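Local atomic coordinates of ABC transporter substrate binding protein (Ribose) (Agrobacterium vitis, PDB entry 4WUT), a protein that binds D-fucose and probably serves as the sugar-binding component of an ABC transporter. Residues Q184-Y189 and T203-A208. Sequence-based numbering, arbitrary orientation. Where two conformers were deposited one is given.
Sequences QIVGPY and TDVLAA. With CA (calcium ion), chain F.
Val205, buried on the inner side of helix 195-208, sends its two methyl groups to two different residues of the edge strand 184-190, Tyr189 and Val186, and so offers a compact example of how a helix packs on a sheet margin through a single branched side chain. Val205 has two conformers, and the account holds for one of them; the other may touch differently. The closer touch is that of CG2, which lies 3.4 Å from Tyr189 CE2 and comes obliquely to the CD2-CE2 part of the ring. With CG1 anti to the backbone N (chi1 179°), CG2 falls beside that N and is directed at the ring, while CG1 is left to approach Val186, 4.3 Å from its CG1. That methyl of Val186 in turn sits in plane at the edge of the Tyr189 ring, so the strand presents valine and tyrosine as one apolar patch. Between them comes Gly187, in a backbone conformation (phi 97°, psi -157°) in which a CB would press on the preceding carbonyl oxygen, and a cis peptide bond leads into Pro188. The junction is small, burying 105 Å² in all, and wholly apolar. Next to Val205, Asp204 holds a calcium ion with both carboxylate oxygens, OD1 at 2.4 Å and OD2 at 2.5 Å; Asn200 and a water bind it too. Strand 184-190 and helix 195-208 form a beta-alpha unit at the outer edge of the C-terminal lobe of a type I periplasmic binding protein fold: the strand pairs in parallel with strand 153-158, Val205 also touches Ala155, and Ile185 faces helix 164-180 on the other side.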
loop_
_atom_site.group_PDB
_atom_site.type_symbol
_atom_site.label_atom_id
_atom_site.label_comp_id
_atom_site.label_asym_id
_atom_site.label_seq_id
_atom_site.Cartn_x
_atom_site.Cartn_y
_atom_site.Cartn_z
ATOM N N GLN A 184 11.683 -10.539 19.466
ATOM C CA GLN A 184 11.228 -11.772 18.836
ATOM C C GLN A 184 10.004 -11.487 18.013
ATOM O O GLN A 184 9.050 -10.925 18.535
ATOM C CB GLN A 184 10.873 -12.797 19.908
ATOM C CG GLN A 184 10.224 -14.046 19.370
ATOM C CD GLN A 184 9.930 -15.070 20.454
ATOM O OE1 GLN A 184 10.543 -15.053 21.530
ATOM N NE2 GLN A 184 8.982 -15.968 20.177
ATOM N N ILE A 185 10.015 -11.881 16.742
ATOM C CA ILE A 185 8.884 -11.641 15.868
ATOM C C ILE A 185 7.959 -12.860 15.852
ATOM O O ILE A 185 8.403 -13.985 15.632
ATOM C CB ILE A 185 9.339 -11.287 14.451
ATOM C CG1 ILE A 185 10.010 -9.905 14.452
ATOM C CG2 ILE A 185 8.166 -11.314 13.473
ATOM C CD1 ILE A 185 10.750 -9.584 13.188
ATOM N N VAL A 186 6.688 -12.621 16.168
ATOM C CA VAL A 186 5.600 -13.588 16.043
ATOM C C VAL A 186 4.899 -13.312 14.707
ATOM O O VAL A 186 4.620 -12.163 14.358
ATOM C CB VAL A 186 4.585 -13.380 17.189
ATOM C CG1 VAL A 186 3.466 -14.401 17.102
ATOM C CG2 VAL A 186 5.298 -13.449 18.546
ATOM N N GLY A 187 4.609 -14.364 13.947
ATOM C CA GLY A 187 4.142 -14.173 12.586
ATOM C C GLY A 187 5.289 -14.317 11.608
ATOM O O GLY A 187 6.310 -14.955 11.923
ATOM N N PRO A 188 5.149 -13.730 10.419
ATOM C CA PRO A 188 4.024 -12.920 9.943
ATOM C C PRO A 188 2.746 -13.693 9.710
ATOM O O PRO A 188 2.744 -14.918 9.420
ATOM C CB PRO A 188 4.532 -12.351 8.626
ATOM C CG PRO A 188 5.501 -13.403 8.131
ATOM C CD PRO A 188 6.185 -13.886 9.385
ATOM N N TYR A 189 1.646 -12.973 9.870
ATOM C CA TYR A 189 0.334 -13.469 9.511
ATOM C C TYR A 189 -0.105 -12.720 8.260
ATOM O O TYR A 189 0.398 -11.619 7.967
ATOM C CB TYR A 189 -0.630 -13.292 10.687
ATOM C CG TYR A 189 -0.170 -14.103 11.871
ATOM C CD1 TYR A 189 -0.389 -15.472 11.931
ATOM C CD2 TYR A 189 0.554 -13.519 12.897
ATOM C CE1 TYR A 189 0.077 -16.227 13.002
ATOM C CE2 TYR A 189 1.025 -14.275 13.951
ATOM C CZ TYR A 189 0.789 -15.611 13.999
ATOM O OH TYR A 189 1.260 -16.338 15.054
ATOM N N THR A 203 -6.930 -10.885 17.056
ATOM C CA THR A 203 -7.537 -11.408 18.262
ATOM C C THR A 203 -6.809 -12.680 18.727
ATOM O O THR A 203 -6.476 -12.852 19.899
ATOM C CB THR A 203 -9.017 -11.694 18.014
ATOM O OG1 THR A 203 -9.699 -10.447 17.789
ATOM C CG2 THR A 203 -9.655 -12.408 19.216
ATOM N N ASP A 204 -6.459 -13.513 17.761
ATOM C CA ASP A 204 -5.806 -14.759 18.034
ATOM C C ASP A 204 -4.359 -14.576 18.499
ATOM O O ASP A 204 -3.943 -15.260 19.412
ATOM C CB ASP A 204 -5.923 -15.677 16.817
ATOM C CG ASP A 204 -7.372 -16.145 16.572
ATOM O OD1 ASP A 204 -8.224 -16.048 17.487
ATOM O OD2 ASP A 204 -7.652 -16.614 15.452
ATOM N N VAL A 205 -3.627 -13.655 17.882
ATOM C CA VAL A 205 -2.256 -13.372 18.293
ATOM C C VAL A 205 -2.198 -12.795 19.701
ATOM O O VAL A 205 -1.311 -13.137 20.476
ATOM C CB VAL A 205 -1.543 -12.488 17.282
ATOM C CG1 VAL A 205 -0.120 -12.200 17.757
ATOM C CG2 VAL A 205 -1.487 -13.146 15.967
ATOM N N LEU A 206 -3.160 -11.957 20.038
ATOM C CA LEU A 206 -3.243 -11.386 21.364
ATOM C C LEU A 206 -3.540 -12.463 22.405
ATOM O O LEU A 206 -2.951 -12.462 23.504
ATOM C CB LEU A 206 -4.284 -10.265 21.453
ATOM C CG LEU A 206 -3.995 -8.998 20.644
ATOM C CD1 LEU A 206 -5.217 -8.103 20.605
ATOM C CD2 LEU A 206 -2.764 -8.222 21.136
ATOM N N ALA A 207 -4.462 -13.367 22.095
ATOM C CA ALA A 207 -4.821 -14.399 23.031
ATOM C C ALA A 207 -3.687 -15.415 23.234
ATOM O O ALA A 207 -3.552 -15.981 24.301
ATOM C CB ALA A 207 -6.096 -15.106 22.593
ATOM N N ALA A 208 -2.908 -15.652 22.179
ATOM C CA ALA A 208 -1.800 -16.584 22.209
ATOM C C ALA A 208 -0.580 -16.011 22.902
ATOM O O ALA A 208 0.277 -16.769 23.331
ATOM C CB ALA A 208 -1.428 -16.991 20.793
HETATM CA CA CA F . -10.006 -16.966 16.149
HETATM O O HOH W 1 -11.159 -15.737 17.938
#